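PDB 4ZKQ: uncharacterized protein from Cricetid herpesvirus 2, which binds chemokines, probably acting as a viral decoy receptor that keeps them from the receptors of the host. Local coordinates for residues Y218-C223 / G386-G391; G142-L147 / I166-L171; E280-R285 / E393-R398; C326-P331 / S345-F350. All coordinates share one frame; numbering follows the deposited sequence.

Interaction 1: Y218-C223 / G386-G391; sequences YHRLYC and GTYSEG
Tyr218 and Tyr388 open a parallel pairing of two strands, in register from Tyr218-Tyr388 to Leu221-Gly391, whose directions differ by 9°. Thr387 O, just ahead of the second strand, accepts a hydrogen bond from Tyr218 N. Tyr388 CG lies beside its own N (chi1 -74°), which puts one ring face over Tyr218 CB, 4.2 Å from the ring centroid; the two rings themselves meet obliquely, planes at 38°. Ser389 turns both its N and its O to the 218-223 strand, N bonding Tyr218 O and O receiving Arg220 N, while its OG sits 3.3 Å from His219 CB. Glu390 runs alongside Arg220, both pointing the same way off the sheet. Their charges form only a long salt bridge, OE2 to NH2 3.8 Å, with the oxygen well out of the guanidinium plane; a water bonded to both completes the link, and Thr297 also bonds OE2. Gly391 is the last residue of this segment to pair: its N bonds Arg220 O, its O receives Tyr222 N at 2.8 Å, and that same O lies at the edge of the Tyr222 ring, 3.4 Å from CD1.

Interaction 2: G142-L147 / I166-L171; sequences GTEESL and IHFKEL
Phe168 drives the end of its ring against the backbone of residues 142-144, at a type I turn running from Thr143 to Ser146. This is the close side of the contact. CZ reaches Glu144 CA at 4.0 Å, CE1 meets Gly142 O near the ring plane at the same separation, and Glu144 CG comes to 4.0 Å from CE2. With CG anti to its own N (chi1 -172°), Phe168 directs the ring across to the turn. The other side, also buried, is sparser, one carboxylate pair without a bond between them: Glu144 OE2 lies 3.8 Å from Glu170 OE2, their planes 24° apart. The proximity of like charges may raise the proton affinity of one of them. Glu144 has compensation, since its two oxygens accept the backbone N-H groups of Thr80 and Cys81. Between strands 132-143 and 161-169 runs strand 85-94, their common neighbour in the mixed sheet, and its Ala88 packs on Phe168; strand 175-181 flanks the other side of strand 161-169.

Interaction 3: E280-R285 / E393-R398; sequences EVTPGR and EYYLDR
Val281 and Tyr395 are the backbone neighbours of this junction, CA atoms 5.0 Å apart, where an irregular loop meets the end of strand 388-395. A single backbone hydrogen bond joins the two segments: Thr282 N to Tyr395 O, 3.0 Å, lying in the carbonyl plane on a lone pair. Val281 CA adds a CA-H...O contact to the same oxygen at 3.5 Å, and a water bridges Tyr395 O to Thr282 O.

The next link comes from a side chain. Thr282 OG1 stands beside its backbone N (chi1 -49°), turned back toward the strand, and accepts Tyr395 N at 2.8 Å with an N-H...O angle of 173°. The other branch, CG2, touches Tyr394 CD1 at 3.8 Å, the two side chains crossing at about a right angle. Tyr395 CB lies 3.3 Å from Glu280 O, and the Tyr395 hydroxyl donates a short bond, OH to Glu393 OE1 2.5 Å, meeting that oxygen on its anti side, 28° out of the carboxylate plane, and linking the far end of the ring to its own strand. Beyond the strand, Val281 CG1 lies 3.4 Å from Asp397 OD2, although Asp397 is poorly ordered; Tyr286 bonds its other oxygen.

Thr282 thus works as both donor and acceptor, its N and OG1 taking the C=O and N-H of one residue, Tyr395. The hydroxyl stands in for a main-chain carbonyl, so both polar backbone atoms of Tyr395 are satisfied without a regular strand partner.

Interaction 4: C326-P331 / S345-F350; sequences CAFVIP and SKCYPF
A disulfide crosslink, Cys326 to Cys347, fastens the start of the 326-331 segment, on strand 324-330, to the loop that leads into strand 350-355. The sulfurs are 2.0 Å apart and the torsion about the S-S bond is 91°, close to the unstrained value for a disulfide. The two half-cystines differ in rotation: Cys326 SG lies beside its own backbone N (chi1 -52°), whereas Cys347 SG is anti to its N (chi1 178°). With these torsions the bridge spans a CA separation of 5.9 Å.

Aromatic rings border the sulfurs. Cys326 SG meets the Phe350 ring at its edge, near the ring plane, 3.9 Å from CD2. Pro349 CB lies over the centre of one face of that same ring, so that face of Phe350 is covered by its own neighbour while its rim faces the disulfide. Cys347 SG approaches Phe328 obliquely, 4.2 Å from CZ. Phe350 O lies near the plane of the Phe328 ring, at its edge, 4.4 Å from CZ. Val312 of the adjacent strand 308-315 touches Cys326, Phe328 and Phe350, adding an aliphatic surface to the buried cluster.

The arrangement is that of a disulfide linking a sheet strand to a nearby loop, with one sulfur at the edge of Phe350 and the other oblique to Phe328, in a beta-rich protein whose entry into strand 350-355 is thereby joined covalently to a different sheet.

In the fold
Interactions 1 and 3 use successive parts of strand 388-395, their centres 20 Å apart, and they touch: Tyr222 O lies 2.8 Å from Glu393 N, a probable hydrogen bond that carries the parallel ladder onward, and Cys223 CB packs 4.0 Å from Tyr395 CE2. The disulfide from Cys223 to Cys278 ends just before segment 280-285, giving the two contacts a covalent route as well. Interaction 4 reaches the same mixed sheet through strand 324-330, nested in sequence inside both, its nearest atoms about 7 Å from interaction 3 and about 10 Å from interaction 1. Interaction 2 belongs to a separate sheet earlier in the chain, yet comes within about 5 Å of interaction 4 without touching.

Interaction 1: Y218-C223 / G386-G391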
loop_
_atom_site.group_PDB
_atom_site.type_symbol
_atom_site.label_atom_id
_atom_site.label_comp_id
_atom_site.label_asym_id
_atom_site.label_seq_id
_atom_site.Cartn_x
_atom_site.Cartn_y
_atom_site.Cartn_z
ATOM N N TYR A 218 -6.479 -13.549 6.814
ATOM C CA TYR A 218 -7.726 -14.137 6.353
ATOM C C TYR A 218 -8.568 -13.033 5.735
ATOM O O TYR A 218 -9.085 -12.164 6.440
ATOM C CB TYR A 218 -8.489 -14.840 7.479
ATOM C CG TYR A 218 -9.516 -15.803 6.921
ATOM C CD1 TYR A 218 -10.741 -15.345 6.450
ATOM C CD2 TYR A 218 -9.242 -17.163 6.823
ATOM C CE1 TYR A 218 -11.677 -16.217 5.917
ATOM C CE2 TYR A 218 -10.174 -18.042 6.292
ATOM C CZ TYR A 218 -11.389 -17.561 5.841
ATOM O OH TYR A 218 -12.321 -18.426 5.313
ATOM N N HIS A 219 -8.688 -13.068 4.411
ATOM C CA HIS A 219 -9.366 -12.016 3.668
ATOM C C HIS A 219 -10.680 -12.525 3.111
ATOM O O HIS A 219 -10.799 -13.690 2.731
ATOM C CB HIS A 219 -8.475 -11.495 2.539
ATOM C CG HIS A 219 -8.034 -12.557 1.582
ATOM N ND1 HIS A 219 -8.710 -12.836 0.413
ATOM C CD2 HIS A 219 -6.993 -13.423 1.628
ATOM C CE1 HIS A 219 -8.103 -13.817 -0.222
ATOM N NE2 HIS A 219 -7.055 -14.194 0.493
ATOM N N ARG A 220 -11.668 -11.642 3.103
ATOM C CA ARG A 220 -12.958 -11.902 2.482
ATOM C C ARG A 220 -13.386 -10.662 1.724
ATOM O O ARG A 220 -13.128 -9.534 2.160
ATOM C CB ARG A 220 -14.002 -12.293 3.529
ATOM C CG ARG A 220 -13.848 -13.719 4.000
ATOM C CD ARG A 220 -14.811 -14.073 5.107
ATOM N NE ARG A 220 -14.439 -13.459 6.377
ATOM C CZ ARG A 220 -14.976 -13.784 7.550
ATOM N NH1 ARG A 220 -15.907 -14.727 7.620
ATOM N NH2 ARG A 220 -14.575 -13.171 8.654
ATOM N N LEU A 221 -14.015 -10.878 0.575
ATOM C CA LEU A 221 -14.511 -9.790 -0.250
ATOM C C LEU A 221 -15.995 -9.988 -0.490
ATOM O O LEU A 221 -16.428 -11.079 -0.868
ATOM C CB LEU A 221 -13.758 -9.726 -1.577
ATOM C CG LEU A 221 -14.244 -8.655 -2.553
ATOM C CD1 LEU A 221 -14.130 -7.257 -1.954
ATOM C CD2 LEU A 221 -13.469 -8.747 -3.854
ATOM N N TYR A 222 -16.760 -8.930 -0.251
ATOM C CA TYR A 222 -18.207 -8.955 -0.399
ATOM C C TYR A 222 -18.696 -7.894 -1.369
ATOM O O TYR A 222 -18.039 -6.876 -1.582
ATOM C CB TYR A 222 -18.904 -8.705 0.934
ATOM C CG TYR A 222 -18.546 -9.624 2.072
ATOM C CD1 TYR A 222 -17.367 -9.452 2.786
ATOM C CD2 TYR A 222 -19.417 -10.627 2.473
ATOM C CE1 TYR A 222 -17.052 -10.280 3.847
ATOM C CE2 TYR A 222 -19.113 -11.456 3.529
ATOM C CZ TYR A 222 -17.931 -11.276 4.215
ATOM O OH TYR A 222 -17.626 -12.106 5.267
ATOM N N CYS A 223 -19.872 -8.133 -1.936
ATOM C CA CYS A 223 -20.644 -7.078 -2.574
ATOM C C CYS A 223 -21.924 -7.016 -1.765
ATOM O O CYS A 223 -22.746 -7.935 -1.803
ATOM C CB CYS A 223 -20.902 -7.352 -4.061
ATOM S SG CYS A 223 -21.651 -8.955 -4.417
ATOM N N GLY A 386 -4.870 -7.200 12.317
ATOM C CA GLY A 386 -3.598 -7.791 11.951
ATOM C C GLY A 386 -3.735 -9.129 11.250
ATOM O O GLY A 386 -2.845 -9.527 10.497
ATOM N N THR A 387 -4.852 -9.817 11.484
ATOM C CA THR A 387 -5.020 -11.198 11.033
ATOM C C THR A 387 -6.237 -11.431 10.127
ATOM O O THR A 387 -6.360 -12.500 9.526
ATOM C CB THR A 387 -5.144 -12.140 12.237
ATOM O OG1 THR A 387 -6.240 -11.718 13.055
ATOM C CG2 THR A 387 -3.865 -12.126 13.058
ATOM N N TYR A 388 -7.115 -10.432 10.032
ATOM C CA TYR A 388 -8.326 -10.502 9.197
ATOM C C TYR A 388 -8.543 -9.217 8.416
ATOM O O TYR A 388 -8.279 -8.125 8.922
ATOM C CB TYR A 388 -9.577 -10.746 10.041
ATOM C CG TYR A 388 -9.750 -12.132 10.596
ATOM C CD1 TYR A 388 -9.024 -12.554 11.696
ATOM C CD2 TYR A 388 -10.680 -13.006 10.046
ATOM C CE1 TYR A 388 -9.197 -13.816 12.225
ATOM C CE2 TYR A 388 -10.863 -14.269 10.565
ATOM C CZ TYR A 388 -10.119 -14.671 11.655
ATOM O OH TYR A 388 -10.297 -15.929 12.173
ATOM N N SER A 389 -9.053 -9.354 7.192
ATOM C CA SER A 389 -9.505 -8.207 6.421
ATOM C C SER A 389 -10.812 -8.525 5.720
ATOM O O SER A 389 -11.022 -9.643 5.243
ATOM C CB SER A 389 -8.458 -7.772 5.395
ATOM O OG SER A 389 -8.221 -8.790 4.444
ATOM N N GLU A 390 -11.690 -7.529 5.695
ATOM C CA GLU A 390 -12.986 -7.611 5.026
ATOM C C GLU A 390 -13.107 -6.455 4.062
ATOM O O GLU A 390 -13.055 -5.301 4.482
ATOM C CB GLU A 390 -14.145 -7.545 6.025
ATOM C CG GLU A 390 -14.395 -8.803 6.812
ATOM C CD GLU A 390 -15.494 -8.619 7.842
ATOM O OE1 GLU A 390 -16.212 -7.599 7.771
ATOM O OE2 GLU A 390 -15.638 -9.489 8.722
ATOM N N GLY A 391 -13.264 -6.764 2.779
ATOM C CA GLY A 391 -13.559 -5.756 1.779
ATOM C C GLY A 391 -15.010 -5.858 1.352
ATOM O O GLY A 391 -15.564 -6.958 1.261
HETATM O O HOH W 1 -12.101 -11.776 6.930
HETATM O O HOH W 2 -9.985 -8.399 2.315
HETATM O O HOH W 3 -13.295 -10.832 9.160
#

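Interaction 2: G142-L147 / I166-L171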
loop_
_atom_site.group_PDB
_atom_site.type_symbol
_atom_site.label_atom_id
_atom_site.label_comp_id
_atom_site.label_asym_id
_atom_site.label_seq_id
_atom_site.Cartn_x
_atom_site.Cartn_y
_atom_site.Cartn_z
ATOM N N GLY A 142 2.749 8.788 -6.609
ATOM C CA GLY A 142 2.233 7.809 -7.543
ATOM C C GLY A 142 1.025 7.100 -6.990
ATOM O O GLY A 142 0.553 7.419 -5.900
ATOM N N THR A 143 0.525 6.128 -7.742
ATOM C CA THR A 143 -0.623 5.358 -7.300
ATOM C C THR A 143 -0.163 4.252 -6.379
ATOM O O THR A 143 1.038 4.032 -6.216
ATOM C CB THR A 143 -1.389 4.739 -8.477
ATOM O OG1 THR A 143 -0.592 3.700 -9.062
ATOM C CG2 THR A 143 -1.721 5.785 -9.514
ATOM N N GLU A 144 -1.126 3.547 -5.788
ATOM C CA GLU A 144 -0.845 2.400 -4.925
ATOM C C GLU A 144 0.012 1.323 -5.552
ATOM O O GLU A 144 0.733 0.615 -4.848
ATOM C CB GLU A 144 -2.137 1.721 -4.493
ATOM C CG GLU A 144 -2.907 2.420 -3.418
ATOM C CD GLU A 144 -3.998 1.532 -2.871
ATOM O OE1 GLU A 144 -4.175 0.402 -3.387
ATOM O OE2 GLU A 144 -4.684 1.968 -1.931
ATOM N N GLU A 145 -0.111 1.171 -6.866
ATOM C CA GLU A 145 0.550 0.092 -7.589
ATOM C C GLU A 145 2.000 0.417 -7.939
ATOM O O GLU A 145 2.719 -0.422 -8.486
ATOM C CB GLU A 145 -0.234 -0.220 -8.866
ATOM C CG GLU A 145 -1.743 -0.227 -8.662
ATOM C CD GLU A 145 -2.478 -0.943 -9.774
ATOM O OE1 GLU A 145 -3.024 -0.257 -10.664
ATOM O OE2 GLU A 145 -2.506 -2.191 -9.757
ATOM N N SER A 146 2.434 1.628 -7.619
ATOM C CA SER A 146 3.772 2.066 -7.997
ATOM C C SER A 146 4.847 1.347 -7.214
ATOM O O SER A 146 4.566 0.658 -6.232
ATOM C CB SER A 146 3.913 3.577 -7.803
ATOM O OG SER A 146 2.924 4.258 -8.542
ATOM N N LEU A 147 6.086 1.520 -7.664
ATOM C CA LEU A 147 7.218 0.791 -7.126
ATOM C C LEU A 147 8.364 1.715 -6.771
ATOM O O LEU A 147 8.515 2.791 -7.347
ATOM C CB LEU A 147 7.704 -0.243 -8.139
ATOM C CG LEU A 147 6.637 -1.131 -8.767
ATOM C CD1 LEU A 147 7.267 -1.937 -9.881
ATOM C CD2 LEU A 147 6.004 -2.035 -7.719
ATOM N N ILE A 166 9.026 1.991 3.824
ATOM C CA ILE A 166 8.215 2.799 2.933
ATOM C C ILE A 166 6.989 3.267 3.699
ATOM O O ILE A 166 6.235 2.470 4.253
ATOM C CB ILE A 166 7.804 2.039 1.669
ATOM C CG1 ILE A 166 9.053 1.724 0.834
ATOM C CG2 ILE A 166 6.807 2.862 0.849
ATOM C CD1 ILE A 166 8.813 0.797 -0.309
ATOM N N HIS A 167 6.834 4.581 3.751
ATOM C CA HIS A 167 5.650 5.204 4.295
ATOM C C HIS A 167 4.837 5.679 3.112
ATOM O O HIS A 167 5.317 6.502 2.340
ATOM C CB HIS A 167 6.008 6.376 5.217
ATOM C CG HIS A 167 4.822 7.044 5.818
ATOM N ND1 HIS A 167 4.000 7.897 5.097
ATOM C CD2 HIS A 167 4.286 6.976 7.057
ATOM C CE1 HIS A 167 3.026 8.323 5.875
ATOM N NE2 HIS A 167 3.175 7.780 7.073
ATOM N N PHE A 168 3.639 5.130 2.940
ATOM C CA PHE A 168 2.727 5.567 1.884
ATOM C C PHE A 168 1.549 6.318 2.489
ATOM O O PHE A 168 0.719 5.736 3.200
ATOM C CB PHE A 168 2.236 4.366 1.072
ATOM C CG PHE A 168 1.445 4.736 -0.160
ATOM C CD1 PHE A 168 2.087 5.141 -1.318
ATOM C CD2 PHE A 168 0.068 4.655 -0.164
ATOM C CE1 PHE A 168 1.358 5.477 -2.455
ATOM C CE2 PHE A 168 -0.662 4.988 -1.293
ATOM C CZ PHE A 168 -0.017 5.400 -2.437
ATOM N N LYS A 169 1.494 7.620 2.239
ATOM C CA LYS A 169 0.377 8.428 2.709
ATOM C C LYS A 169 -0.726 8.376 1.671
ATOM O O LYS A 169 -0.607 8.951 0.587
ATOM C CB LYS A 169 0.790 9.875 2.983
ATOM C CG LYS A 169 -0.310 10.639 3.701
ATOM C CD LYS A 169 0.122 12.012 4.165
ATOM C CE LYS A 169 -0.840 12.538 5.224
ATOM N NZ LYS A 169 -0.456 13.888 5.719
ATOM N N GLU A 170 -1.784 7.645 1.999
ATOM C CA GLU A 170 -2.916 7.485 1.105
ATOM C C GLU A 170 -3.689 8.778 0.946
ATOM O O GLU A 170 -3.542 9.724 1.728
ATOM C CB GLU A 170 -3.860 6.390 1.616
ATOM C CG GLU A 170 -3.232 5.016 1.642
ATOM C CD GLU A 170 -4.225 3.913 1.968
ATOM O OE1 GLU A 170 -5.293 4.217 2.528
ATOM O OE2 GLU A 170 -3.930 2.738 1.664
ATOM N N LEU A 171 -4.533 8.799 -0.072
ATOM C CA LEU A 171 -5.404 9.938 -0.308
ATOM C C LEU A 171 -6.218 10.230 0.953
ATOM O O LEU A 171 -6.453 11.384 1.304
ATOM C CB LEU A 171 -6.307 9.659 -1.511
ATOM C CG LEU A 171 -7.243 10.771 -1.973
ATOM C CD1 LEU A 171 -6.461 11.998 -2.426
ATOM C CD2 LEU A 171 -8.118 10.239 -3.093
#

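Interaction 3: E280-R285 / E393-R398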
loop_
_atom_site.group_PDB
_atom_site.type_symbol
_atom_site.label_atom_id
_atom_site.label_comp_id
_atom_site.label_asym_id
_atom_site.label_seq_id
_atom_site.Cartn_x
_atom_site.Cartn_y
_atom_site.Cartn_z
ATOM N N GLU A 280 -26.737 -5.480 -9.310
ATOM C CA GLU A 280 -26.160 -4.337 -10.006
ATOM C C GLU A 280 -26.250 -3.078 -9.159
ATOM O O GLU A 280 -25.500 -2.125 -9.362
ATOM C CB GLU A 280 -26.862 -4.122 -11.350
ATOM C CG GLU A 280 -26.585 -5.219 -12.365
ATOM C CD GLU A 280 -25.151 -5.226 -12.856
ATOM O OE1 GLU A 280 -24.534 -4.139 -12.932
ATOM O OE2 GLU A 280 -24.638 -6.322 -13.165
ATOM N N VAL A 281 -27.181 -3.083 -8.214
ATOM C CA VAL A 281 -27.286 -2.022 -7.230
ATOM C C VAL A 281 -27.334 -2.686 -5.878
ATOM O O VAL A 281 -28.168 -3.555 -5.631
ATOM C CB VAL A 281 -28.519 -1.148 -7.448
ATOM C CG1 VAL A 281 -28.598 -0.060 -6.384
ATOM C CG2 VAL A 281 -28.460 -0.540 -8.818
ATOM N N THR A 282 -26.417 -2.300 -5.005
ATOM C CA THR A 282 -26.284 -2.989 -3.739
ATOM C C THR A 282 -27.432 -2.558 -2.829
ATOM O O THR A 282 -27.727 -1.369 -2.738
ATOM C CB THR A 282 -24.928 -2.697 -3.088
ATOM O OG1 THR A 282 -23.886 -2.900 -4.053
ATOM C CG2 THR A 282 -24.703 -3.610 -1.898
ATOM N N PRO A 283 -28.095 -3.523 -2.165
ATOM C CA PRO A 283 -29.193 -3.175 -1.254
ATOM C C PRO A 283 -28.768 -2.257 -0.114
ATOM O O PRO A 283 -27.750 -2.496 0.535
ATOM C CB PRO A 283 -29.637 -4.532 -0.704
ATOM C CG PRO A 283 -29.219 -5.514 -1.720
ATOM C CD PRO A 283 -27.939 -4.982 -2.293
ATOM N N GLY A 284 -29.559 -1.221 0.128
ATOM C CA GLY A 284 -29.300 -0.297 1.214
ATOM C C GLY A 284 -30.557 0.489 1.517
ATOM O O GLY A 284 -31.558 0.349 0.817
ATOM N N ARG A 285 -30.509 1.311 2.561
ATOM C CA ARG A 285 -31.638 2.163 2.908
ATOM C C ARG A 285 -31.401 3.574 2.391
ATOM O O ARG A 285 -30.409 4.213 2.739
ATOM C CB ARG A 285 -31.859 2.177 4.420
ATOM C CG ARG A 285 -33.276 2.552 4.826
ATOM C CD ARG A 285 -33.461 2.507 6.331
ATOM N NE ARG A 285 -32.789 3.618 6.997
ATOM C CZ ARG A 285 -32.742 3.784 8.315
ATOM N NH1 ARG A 285 -33.326 2.907 9.121
ATOM N NH2 ARG A 285 -32.106 4.828 8.828
ATOM N N GLU A 393 -17.689 -4.094 -1.535
ATOM C CA GLU A 393 -17.985 -3.226 -2.662
ATOM C C GLU A 393 -19.451 -2.835 -2.618
ATOM O O GLU A 393 -20.313 -3.660 -2.296
ATOM C CB GLU A 393 -17.650 -3.921 -3.989
ATOM C CG GLU A 393 -16.163 -4.181 -4.186
ATOM C CD GLU A 393 -15.835 -4.882 -5.493
ATOM O OE1 GLU A 393 -16.664 -4.848 -6.429
ATOM O OE2 GLU A 393 -14.738 -5.470 -5.581
ATOM N N TYR A 394 -19.720 -1.571 -2.936
ATOM C CA TYR A 394 -21.077 -1.054 -3.015
ATOM C C TYR A 394 -21.280 -0.378 -4.359
ATOM O O TYR A 394 -20.474 0.462 -4.773
ATOM C CB TYR A 394 -21.363 -0.077 -1.875
ATOM C CG TYR A 394 -21.299 -0.717 -0.510
ATOM C CD1 TYR A 394 -22.425 -1.291 0.053
ATOM C CD2 TYR A 394 -20.113 -0.746 0.216
ATOM C CE1 TYR A 394 -22.384 -1.875 1.288
ATOM C CE2 TYR A 394 -20.061 -1.332 1.463
ATOM C CZ TYR A 394 -21.207 -1.898 1.993
ATOM O OH TYR A 394 -21.203 -2.496 3.226
ATOM N N TYR A 395 -22.348 -0.777 -5.044
ATOM C CA TYR A 395 -22.701 -0.229 -6.348
ATOM C C TYR A 395 -23.907 0.675 -6.162
ATOM O O TYR A 395 -24.985 0.226 -5.759
ATOM C CB TYR A 395 -22.986 -1.351 -7.351
ATOM C CG TYR A 395 -21.937 -2.435 -7.322
ATOM C CD1 TYR A 395 -20.591 -2.121 -7.424
ATOM C CD2 TYR A 395 -22.285 -3.767 -7.156
ATOM C CE1 TYR A 395 -19.625 -3.100 -7.380
ATOM C CE2 TYR A 395 -21.323 -4.757 -7.110
ATOM C CZ TYR A 395 -19.992 -4.415 -7.221
ATOM O OH TYR A 395 -19.023 -5.391 -7.176
ATOM N N LEU A 396 -23.698 1.959 -6.422
ATOM C CA LEU A 396 -24.709 2.981 -6.196
ATOM C C LEU A 396 -25.480 3.295 -7.470
ATOM O O LEU A 396 -24.963 3.122 -8.573
ATOM C CB LEU A 396 -24.058 4.267 -5.676
ATOM C CG LEU A 396 -23.649 4.354 -4.206
ATOM C CD1 LEU A 396 -22.607 3.315 -3.851
ATOM C CD2 LEU A 396 -23.130 5.754 -3.902
ATOM N N ASP A 397 -26.716 3.757 -7.309
ATOM C CA ASP A 397 -27.470 4.347 -8.412
ATOM C C ASP A 397 -27.766 5.811 -8.089
ATOM O O ASP A 397 -28.621 6.439 -8.709
ATOM C CB ASP A 397 -28.762 3.569 -8.682
ATOM C CG ASP A 397 -29.584 3.333 -7.427
ATOM O OD1 ASP A 397 -29.300 3.967 -6.389
ATOM O OD2 ASP A 397 -30.522 2.510 -7.485
ATOM N N ARG A 398 -27.047 6.335 -7.100
ATOM C CA ARG A 398 -27.041 7.758 -6.790
ATOM C C ARG A 398 -25.667 8.307 -7.134
ATOM O O ARG A 398 -24.690 7.557 -7.171
ATOM C CB ARG A 398 -27.350 8.007 -5.314
ATOM C CG ARG A 398 -28.670 7.437 -4.837
ATOM C CD ARG A 398 -29.846 8.228 -5.375
ATOM N NE ARG A 398 -31.098 7.850 -4.722
ATOM C CZ ARG A 398 -31.888 6.853 -5.114
ATOM N NH1 ARG A 398 -31.573 6.117 -6.174
ATOM N NH2 ARG A 398 -33.004 6.594 -4.445
HETATM O O HOH W 4 -26.681 0.820 -3.501
#

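Interaction 4: C326-P331 / S345-F350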
loop_
_atom_site.group_PDB
_atom_site.type_symbol
_atom_site.label_atom_id
_atom_site.label_comp_id
_atom_site.label_asym_id
_atom_site.label_seq_id
_atom_site.Cartn_x
_atom_site.Cartn_y
_atom_site.Cartn_z
ATOM N N CYS A 326 -11.540 8.353 2.830
ATOM C CA CYS A 326 -11.392 8.622 4.251
ATOM C C CYS A 326 -10.868 7.361 4.920
ATOM O O CYS A 326 -11.002 6.263 4.371
ATOM C CB CYS A 326 -12.725 9.045 4.876
ATOM S SG CYS A 326 -13.535 10.395 3.994
ATOM N N ALA A 327 -10.273 7.515 6.098
ATOM C CA ALA A 327 -9.827 6.364 6.869
ATOM C C ALA A 327 -10.066 6.601 8.352
ATOM O O ALA A 327 -10.063 7.743 8.804
ATOM C CB ALA A 327 -8.365 6.071 6.594
ATOM N N PHE A 328 -10.297 5.516 9.084
ATOM C CA PHE A 328 -10.616 5.572 10.504
ATOM C C PHE A 328 -9.826 4.529 11.258
ATOM O O PHE A 328 -9.715 3.393 10.801
ATOM C CB PHE A 328 -12.108 5.337 10.742
ATOM C CG PHE A 328 -12.987 6.214 9.928
ATOM C CD1 PHE A 328 -13.338 5.850 8.640
ATOM C CD2 PHE A 328 -13.461 7.407 10.443
ATOM C CE1 PHE A 328 -14.148 6.659 7.880
ATOM C CE2 PHE A 328 -14.274 8.217 9.689
ATOM C CZ PHE A 328 -14.619 7.842 8.403
ATOM N N VAL A 329 -9.277 4.917 12.405
ATOM C CA VAL A 329 -8.670 3.963 13.325
ATOM C C VAL A 329 -9.673 3.639 14.422
ATOM O O VAL A 329 -10.240 4.542 15.033
ATOM C CB VAL A 329 -7.377 4.500 13.971
ATOM C CG1 VAL A 329 -6.621 3.362 14.651
ATOM C CG2 VAL A 329 -6.500 5.171 12.942
ATOM N N ILE A 330 -9.882 2.352 14.670
ATOM C CA ILE A 330 -10.873 1.909 15.636
ATOM C C ILE A 330 -10.202 1.033 16.680
ATOM O O ILE A 330 -10.025 -0.167 16.468
ATOM C CB ILE A 330 -12.022 1.122 14.976
ATOM C CG1 ILE A 330 -12.524 1.844 13.720
ATOM C CG2 ILE A 330 -13.150 0.916 15.980
ATOM C CD1 ILE A 330 -13.584 1.086 12.954
ATOM N N PRO A 331 -9.804 1.633 17.811
ATOM C CA PRO A 331 -9.197 0.808 18.858
ATOM C C PRO A 331 -10.218 -0.155 19.446
ATOM O O PRO A 331 -11.418 0.127 19.382
ATOM C CB PRO A 331 -8.734 1.836 19.893
ATOM C CG PRO A 331 -9.663 2.977 19.719
ATOM C CD PRO A 331 -9.993 3.026 18.250
ATOM N N SER A 345 -8.868 15.590 8.885
ATOM C CA SER A 345 -9.731 16.554 9.572
ATOM C C SER A 345 -11.220 16.266 9.360
ATOM O O SER A 345 -11.983 16.172 10.322
ATOM C CB SER A 345 -9.405 17.978 9.106
ATOM O OG SER A 345 -10.297 18.915 9.671
ATOM N N LYS A 346 -11.623 16.119 8.101
ATOM C CA LYS A 346 -13.037 15.987 7.775
ATOM C C LYS A 346 -13.293 14.905 6.727
ATOM O O LYS A 346 -12.530 14.775 5.769
ATOM C CB LYS A 346 -13.573 17.328 7.279
ATOM C CG LYS A 346 -12.923 17.789 5.981
ATOM C CD LYS A 346 -13.372 19.184 5.591
ATOM C CE LYS A 346 -12.705 19.633 4.301
ATOM N NZ LYS A 346 -13.011 18.721 3.162
ATOM N N CYS A 347 -14.366 14.139 6.904
ATOM C CA CYS A 347 -14.794 13.179 5.892
ATOM C C CYS A 347 -16.248 13.439 5.550
ATOM O O CYS A 347 -17.157 12.953 6.221
ATOM C CB CYS A 347 -14.616 11.739 6.371
ATOM S SG CYS A 347 -15.184 10.510 5.170
ATOM N N TYR A 348 -16.464 14.207 4.492
ATOM C CA TYR A 348 -17.811 14.614 4.127
ATOM C C TYR A 348 -18.645 13.489 3.509
ATOM O O TYR A 348 -19.819 13.344 3.848
ATOM C CB TYR A 348 -17.746 15.805 3.168
ATOM C CG TYR A 348 -17.346 17.105 3.838
ATOM C CD1 TYR A 348 -17.879 17.472 5.068
ATOM C CD2 TYR A 348 -16.433 17.964 3.241
ATOM C CE1 TYR A 348 -17.519 18.653 5.682
ATOM C CE2 TYR A 348 -16.067 19.149 3.848
ATOM C CZ TYR A 348 -16.613 19.489 5.069
ATOM O OH TYR A 348 -16.251 20.668 5.680
ATOM N N PRO A 349 -18.051 12.683 2.609
ATOM C CA PRO A 349 -18.860 11.662 1.928
ATOM C C PRO A 349 -19.298 10.488 2.803
ATOM O O PRO A 349 -20.345 9.902 2.529
ATOM C CB PRO A 349 -17.929 11.155 0.818
ATOM C CG PRO A 349 -16.833 12.140 0.719
ATOM C CD PRO A 349 -16.680 12.731 2.076
ATOM N N PHE A 350 -18.522 10.145 3.829
ATOM C CA PHE A 350 -18.758 8.897 4.553
ATOM C C PHE A 350 -18.853 9.058 6.058
ATOM O O PHE A 350 -18.145 9.867 6.658
ATOM C CB PHE A 350 -17.646 7.900 4.239
ATOM C CG PHE A 350 -17.375 7.732 2.768
ATOM C CD1 PHE A 350 -18.298 7.112 1.948
ATOM C CD2 PHE A 350 -16.186 8.174 2.213
ATOM C CE1 PHE A 350 -18.047 6.943 0.597
ATOM C CE2 PHE A 350 -15.927 8.010 0.864
ATOM C CZ PHE A 350 -16.860 7.391 0.054
#